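Long-range contacts in hypothetical protein Atu2299 (Agrobacterium tumefaciens, PDB 2HLY), which is of unknown function but belongs to the DUF2026 family, which is grouped with the CA clan of papain-like cysteine peptidases: residues A[48-53]-A[171-176]; A[122-127]-A[140-145]. One frame throughout, in Å; residues are numbered along the deposited sequence.

Contact 1. Residues A[48-53]-A[171-176]; sequences QHYKVK and NWFRKS
His49 and Tyr50, in the last turn of helix 31-50, meet Phe173 and Lys175 in an aromatic and cation-pi contact, just where the chain leaves helix 160-172. Phe173 presents its edge to the imidazole of His49 in a T-shaped pair: the ring planes stand at 90° and CD2 of Phe173 sits over the centre of the imidazole, 3.6 Å from CG of His49. Phe173 gets there because its CG is anti to the backbone N (chi1 172°), which turns the ring toward the end of helix 31-50. The far rim of the same ring reaches Tyr50, with CZ of Phe173 3.7 Å from OH of Tyr50. His49 is also held at its polar end, where NE2 hydrogen-bonds to the carbonyl of Ala170, so the imidazole joins the ends of both helices.

Lys175, extended beyond CG, runs antiparallel to the Tyr50 side chain. Its CE lies over one face of Tyr50, 3.8 Å from the ring centroid, and its ammonium follows in a cation-pi contact, NZ 4.2 Å from that centroid. NZ then donates to O of His49 at 3.1 Å, approaching from a tilt of 35° out of the carbonyl plane. Ile16 and Arg15 of helix 10-24 touch Phe173 as well, which places the contact among three helices.

With a carbonyl and a pi face both turned to it, the lysine ammonium sits in a setting that would probably favour its charged form and would give the His49 carbonyl, near a helix C terminus, a positive partner.

Contact 2. Residues A[122-127]-A[140-145]; sequences RPLSAM and FFYRSE
Met127 packs across the ring of Phe140 with its backbone and side chain together. CA of Met127 makes a CH-pi contact over one face of the ring, 4.0 Å from the centroid, and CB follows at 3.8 Å from CZ of Phe140. With CG anti to the backbone N (chi1 -166°) and chi2 also extended, the methionine runs on along strand 140-144, until a bend at chi3 brings CE to 4.0 Å from CD1 of Phe141. Its sulfur lies obliquely to the rings of Phe140 and Phe141, a Met-aromatic contact with each, and accepts a weak hydrogen bond from N of Tyr142 (3.4 Å to SD, 155° at the hydrogen).

The rim of the Phe140 ring is occupied too. O of Pro123 lies in the ring plane, 3.4 Å from CZ of Phe140, while NH1 of Arg122 comes to the edge 3.6 Å from CD2 of Phe140, its guanidinium turned almost perpendicular to the ring. Leu124 adds CD2 at the edge of Tyr142.

Further out, a water accepts from N of Phe140 and NH1 of Arg122 and is 2.8 Å from O of Ala126, bridging the two segments beside the ring. The short 3-10 segment 124-126 gives the turn that swings Met127 over Phe140, and the backbones of Phe140 and Ala128 are hydrogen-bonded just beyond. Phe120 meets Phe140 edge-to-face, and Trp91 stacks on Tyr142, whose hydroxyl is bonded to that of Tyr63.

The result is an aromatic cluster between two antiparallel sheets: strand 120-123 is an outermost strand of one, strand 140-144 of the other, and a 3-10 turn brings the chain across from the first toward the second.

In the fold
From the N terminus the chain passes through helix 10-24 and along helix 31-50, whose last turn opens 48-53, the first half of contact 1. It then lays down the four-stranded sheet and two strands of the three-stranded one, and at 122-127 leaves strand 120-123 to start contact 2. A loop of 12 residues, without helix or strand, leads to strand 140-144, which completes the three-stranded sheet and closes contact 2. Helices 146-152 and 160-172 follow, and 171-176 returns to helix 31-50, closing contact 1 around the nested contact 2. Their centres lie about 23 Å apart and their nearest atoms about 9 Å, so the two do not touch: contact 1 ties helix ends together, contact 2 the edges of two sheets.

Contact 1. Residues A[48-53]-A[171-176]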
loop_
_atom_site.group_PDB
_atom_site.type_symbol
_atom_site.label_atom_id
_atom_site.label_comp_id
_atom_site.label_asym_id
_atom_site.label_seq_id
_atom_site.Cartn_x
_atom_site.Cartn_y
_atom_site.Cartn_z
ATOM N N GLN A 48 -11.023 0.131 10.505
ATOM C CA GLN A 48 -11.983 -0.871 10.992
ATOM C C GLN A 48 -11.439 -1.772 12.090
ATOM O O GLN A 48 -12.184 -2.151 13.005
ATOM C CB GLN A 48 -12.511 -1.721 9.821
ATOM C CG GLN A 48 -13.414 -0.968 8.866
ATOM C CD GLN A 48 -14.707 -0.544 9.534
ATOM O OE1 GLN A 48 -15.303 -1.314 10.281
ATOM N NE2 GLN A 48 -15.130 0.699 9.291
ATOM N N HIS A 49 -10.155 -2.124 12.003
ATOM C CA HIS A 49 -9.533 -3.059 12.957
ATOM C C HIS A 49 -8.663 -2.443 14.047
ATOM O O HIS A 49 -8.460 -3.076 15.096
ATOM C CB HIS A 49 -8.704 -4.091 12.203
ATOM C CG HIS A 49 -9.528 -5.074 11.444
ATOM N ND1 HIS A 49 -9.867 -6.307 11.956
ATOM C CD2 HIS A 49 -10.093 -5.001 10.216
ATOM C CE1 HIS A 49 -10.579 -6.967 11.057
ATOM N NE2 HIS A 49 -10.735 -6.193 9.996
ATOM N N TYR A 50 -8.138 -1.245 13.795
ATOM C CA TYR A 50 -7.204 -0.587 14.728
ATOM C C TYR A 50 -7.756 0.708 15.314
ATOM O O TYR A 50 -7.161 1.280 16.240
ATOM C CB TYR A 50 -5.849 -0.315 14.043
ATOM C CG TYR A 50 -5.079 -1.568 13.730
ATOM C CD1 TYR A 50 -4.040 -1.991 14.564
ATOM C CD2 TYR A 50 -5.394 -2.351 12.615
ATOM C CE1 TYR A 50 -3.333 -3.163 14.304
ATOM C CE2 TYR A 50 -4.693 -3.502 12.339
ATOM C CZ TYR A 50 -3.654 -3.911 13.183
ATOM O OH TYR A 50 -2.969 -5.072 12.900
ATOM N N LYS A 51 -8.890 1.166 14.774
ATOM C CA LYS A 51 -9.629 2.313 15.319
ATOM C C LYS A 51 -8.772 3.557 15.336
ATOM O O LYS A 51 -8.807 4.340 16.286
ATOM C CB LYS A 51 -10.150 2.024 16.738
ATOM C CG LYS A 51 -10.804 0.668 16.894
ATOM C CD LYS A 51 -12.029 0.532 16.026
ATOM C CE LYS A 51 -13.262 1.084 16.732
ATOM N NZ LYS A 51 -14.459 0.955 15.866
ATOM N N VAL A 52 -7.980 3.717 14.289
ATOM C CA VAL A 52 -7.200 4.931 14.122
ATOM C C VAL A 52 -7.706 5.666 12.903
ATOM O O VAL A 52 -8.284 5.072 11.998
ATOM C CB VAL A 52 -5.698 4.616 13.970
ATOM C CG1 VAL A 52 -5.146 4.028 15.275
ATOM C CG2 VAL A 52 -5.466 3.647 12.801
ATOM N N LYS A 53 -7.505 6.975 12.880
ATOM C CA LYS A 53 -7.750 7.703 11.656
ATOM C C LYS A 53 -6.604 7.298 10.743
ATOM O O LYS A 53 -5.430 7.258 11.148
ATOM C CB LYS A 53 -7.817 9.213 11.892
ATOM C CG LYS A 53 -9.215 9.708 12.264
ATOM C CD LYS A 53 -9.598 9.358 13.697
ATOM C CE LYS A 53 -10.853 10.114 14.134
ATOM N NZ LYS A 53 -12.113 9.467 13.642
ATOM N N ASN A 171 -13.088 -7.943 5.965
ATOM C CA ASN A 171 -13.647 -9.137 6.588
ATOM C C ASN A 171 -12.732 -10.364 6.538
ATOM O O ASN A 171 -12.857 -11.270 7.381
ATOM C CB ASN A 171 -15.035 -9.382 6.032
ATOM C CG ASN A 171 -16.054 -8.476 6.689
ATOM O OD1 ASN A 171 -16.337 -8.613 7.875
ATOM N ND2 ASN A 171 -16.577 -7.525 5.941
ATOM N N TRP A 172 -11.801 -10.372 5.587
ATOM C CA TRP A 172 -10.793 -11.432 5.445
ATOM C C TRP A 172 -9.680 -11.253 6.492
ATOM O O TRP A 172 -9.260 -12.216 7.147
ATOM C CB TRP A 172 -10.165 -11.372 4.058
ATOM C CG TRP A 172 -9.599 -12.685 3.548
ATOM C CD1 TRP A 172 -9.297 -13.819 4.273
ATOM C CD2 TRP A 172 -9.249 -12.964 2.195
ATOM N NE1 TRP A 172 -8.813 -14.805 3.420
ATOM C CE2 TRP A 172 -8.756 -14.297 2.148
ATOM C CE3 TRP A 172 -9.314 -12.218 1.005
ATOM C CZ2 TRP A 172 -8.346 -14.900 0.952
ATOM C CZ3 TRP A 172 -8.896 -12.809 -0.183
ATOM C CH2 TRP A 172 -8.407 -14.144 -0.196
ATOM N N PHE A 173 -9.186 -10.021 6.617
ATOM C CA PHE A 173 -8.108 -9.725 7.558
ATOM C C PHE A 173 -8.492 -10.042 9.001
ATOM O O PHE A 173 -9.571 -9.667 9.439
ATOM C CB PHE A 173 -7.693 -8.250 7.456
ATOM C CG PHE A 173 -6.714 -7.841 8.525
ATOM C CD1 PHE A 173 -5.366 -8.202 8.420
ATOM C CD2 PHE A 173 -7.146 -7.168 9.666
ATOM C CE1 PHE A 173 -4.466 -7.846 9.416
ATOM C CE2 PHE A 173 -6.258 -6.819 10.677
ATOM C CZ PHE A 173 -4.904 -7.158 10.554
ATOM N N ARG A 174 -7.588 -10.718 9.717
ATOM C CA ARG A 174 -7.682 -10.939 11.166
ATOM C C ARG A 174 -6.298 -10.677 11.732
ATOM O O ARG A 174 -5.293 -11.006 11.086
ATOM C CB ARG A 174 -8.083 -12.384 11.492
ATOM C CG ARG A 174 -9.463 -12.769 11.004
ATOM C CD ARG A 174 -9.758 -14.249 11.165
ATOM N NE ARG A 174 -11.006 -14.519 10.456
ATOM C CZ ARG A 174 -12.201 -14.632 11.036
ATOM N NH1 ARG A 174 -13.274 -14.856 10.284
ATOM N NH2 ARG A 174 -12.323 -14.559 12.355
ATOM N N LYS A 175 -6.237 -10.109 12.931
ATOM C CA LYS A 175 -4.925 -9.913 13.564
ATOM C C LYS A 175 -4.333 -11.265 13.955
ATOM O O LYS A 175 -5.049 -12.184 14.363
ATOM C CB LYS A 175 -5.015 -9.005 14.786
ATOM C CG LYS A 175 -5.421 -7.589 14.458
ATOM C CD LYS A 175 -5.557 -6.748 15.704
ATOM C CE LYS A 175 -6.220 -5.422 15.415
ATOM N NZ LYS A 175 -6.310 -4.599 16.638
ATOM N N SER A 176 -3.018 -11.389 13.810
ATOM C CA SER A 176 -2.314 -12.592 14.251
ATOM C C SER A 176 -2.552 -12.822 15.751
ATOM O O SER A 176 -2.631 -11.862 16.516
ATOM C CB SER A 176 -0.812 -12.457 13.961
ATOM O OG SER A 176 -0.128 -13.658 14.272
#

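Contact 2. Residues A[122-127]-A[140-145]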
loop_
_atom_site.group_PDB
_atom_site.type_symbol
_atom_site.label_atom_id
_atom_site.label_comp_id
_atom_site.label_asym_id
_atom_site.label_seq_id
_atom_site.Cartn_x
_atom_site.Cartn_y
_atom_site.Cartn_z
ATOM N N ARG A 122 6.974 3.609 8.938
ATOM C CA ARG A 122 7.940 4.494 9.617
ATOM C C ARG A 122 7.226 5.760 10.100
ATOM O O ARG A 122 6.228 6.168 9.505
ATOM C CB ARG A 122 9.089 4.880 8.676
ATOM C CG ARG A 122 9.902 3.709 8.090
ATOM C CD ARG A 122 11.267 4.174 7.545
ATOM N NE ARG A 122 12.065 4.721 8.638
ATOM C CZ ARG A 122 12.825 5.820 8.575
ATOM N NH1 ARG A 122 12.949 6.526 7.443
ATOM N NH2 ARG A 122 13.459 6.238 9.662
ATOM N N PRO A 123 7.750 6.412 11.158
ATOM C CA PRO A 123 7.089 7.637 11.610
ATOM C C PRO A 123 7.160 8.731 10.539
ATOM O O PRO A 123 8.202 8.920 9.920
ATOM C CB PRO A 123 7.905 8.058 12.852
ATOM C CG PRO A 123 8.618 6.795 13.298
ATOM C CD PRO A 123 8.916 6.068 11.993
ATOM N N LEU A 124 6.060 9.445 10.330
ATOM C CA LEU A 124 6.097 10.578 9.395
ATOM C C LEU A 124 7.135 11.612 9.825
ATOM O O LEU A 124 7.757 12.288 8.986
ATOM C CB LEU A 124 4.718 11.235 9.292
ATOM C CG LEU A 124 3.741 10.581 8.325
ATOM C CD1 LEU A 124 2.335 11.085 8.617
ATOM C CD2 LEU A 124 4.137 10.894 6.896
ATOM N N SER A 125 7.330 11.720 11.143
ATOM C CA SER A 125 8.316 12.639 11.717
ATOM C C SER A 125 9.756 12.330 11.276
ATOM O O SER A 125 10.646 13.159 11.418
ATOM C CB SER A 125 8.209 12.609 13.243
ATOM O OG SER A 125 8.368 11.289 13.729
ATOM N N ALA A 126 9.972 11.127 10.751
ATOM C CA ALA A 126 11.272 10.712 10.231
ATOM C C ALA A 126 11.496 11.058 8.746
ATOM O O ALA A 126 12.571 10.794 8.192
ATOM C CB ALA A 126 11.465 9.204 10.460
ATOM N N MET A 127 10.486 11.642 8.104
ATOM C CA MET A 127 10.594 11.966 6.672
ATOM C C MET A 127 11.794 12.835 6.328
ATOM O O MET A 127 12.109 13.805 7.033
ATOM C CB MET A 127 9.325 12.652 6.160
ATOM C CG MET A 127 9.266 12.677 4.631
ATOM S SD MET A 127 7.755 13.418 4.035
ATOM C CE MET A 127 8.112 15.161 4.122
ATOM N N PHE A 140 12.753 8.208 3.261
ATOM C CA PHE A 140 11.625 8.426 2.372
ATOM C C PHE A 140 11.278 9.888 2.298
ATOM O O PHE A 140 11.552 10.659 3.226
ATOM C CB PHE A 140 10.388 7.632 2.815
ATOM C CG PHE A 140 9.770 8.111 4.124
ATOM C CD1 PHE A 140 8.550 8.772 4.116
ATOM C CD2 PHE A 140 10.389 7.872 5.349
ATOM C CE1 PHE A 140 7.953 9.204 5.318
ATOM C CE2 PHE A 140 9.795 8.296 6.550
ATOM C CZ PHE A 140 8.597 8.967 6.535
ATOM N N PHE A 141 10.699 10.268 1.165
ATOM C CA PHE A 141 10.211 11.625 1.007
ATOM C C PHE A 141 8.878 11.579 0.282
ATOM O O PHE A 141 8.748 10.910 -0.747
ATOM C CB PHE A 141 11.210 12.507 0.245
ATOM C CG PHE A 141 10.668 13.875 -0.043
ATOM C CD1 PHE A 141 10.585 14.833 0.968
ATOM C CD2 PHE A 141 10.200 14.190 -1.324
ATOM C CE1 PHE A 141 10.037 16.100 0.705
ATOM C CE2 PHE A 141 9.666 15.454 -1.598
ATOM C CZ PHE A 141 9.569 16.395 -0.586
ATOM N N TYR A 142 7.914 12.315 0.820
ATOM C CA TYR A 142 6.578 12.441 0.233
ATOM C C TYR A 142 6.218 13.898 -0.015
ATOM O O TYR A 142 6.479 14.769 0.840
ATOM C CB TYR A 142 5.517 11.934 1.202
ATOM C CG TYR A 142 5.516 10.474 1.544
ATOM C CD1 TYR A 142 5.979 9.499 0.654
ATOM C CD2 TYR A 142 5.019 10.062 2.782
ATOM C CE1 TYR A 142 5.927 8.127 0.990
ATOM C CE2 TYR A 142 4.971 8.711 3.127
ATOM C CZ TYR A 142 5.434 7.758 2.235
ATOM O OH TYR A 142 5.347 6.426 2.573
ATOM N N ARG A 143 5.607 14.160 -1.170
ATOM C CA ARG A 143 4.898 15.420 -1.374
ATOM C C ARG A 143 3.477 15.112 -1.777
ATOM O O ARG A 143 3.222 14.662 -2.907
ATOM C CB ARG A 143 5.571 16.318 -2.408
ATOM C CG ARG A 143 4.849 17.650 -2.533
ATOM C CD ARG A 143 5.520 18.593 -3.496
ATOM N NE ARG A 143 5.470 18.100 -4.867
ATOM C CZ ARG A 143 6.551 17.827 -5.595
ATOM N NH1 ARG A 143 7.763 18.013 -5.083
ATOM N NH2 ARG A 143 6.424 17.378 -6.837
ATOM N N SER A 144 2.561 15.363 -0.847
ATOM C CA SER A 144 1.144 15.217 -1.114
ATOM C C SER A 144 0.704 16.204 -2.194
ATOM O O SER A 144 1.050 17.384 -2.140
ATOM C CB SER A 144 0.319 15.445 0.160
ATOM O OG SER A 144 -1.063 15.265 -0.127
ATOM N N GLU A 145 -0.073 15.699 -3.149
ATOM C CA GLU A 145 -0.687 16.513 -4.195
ATOM C C GLU A 145 -2.201 16.311 -4.126
ATOM O O GLU A 145 -2.767 15.500 -4.875
ATOM C CB GLU A 145 -0.133 16.115 -5.550
ATOM C CG GLU A 145 1.353 16.407 -5.672
ATOM C CD GLU A 145 1.647 17.868 -5.996
ATOM O OE1 GLU A 145 0.693 18.690 -6.088
ATOM O OE2 GLU A 145 2.844 18.194 -6.170
HETATM O O HOH W 1 13.677 9.380 6.026
#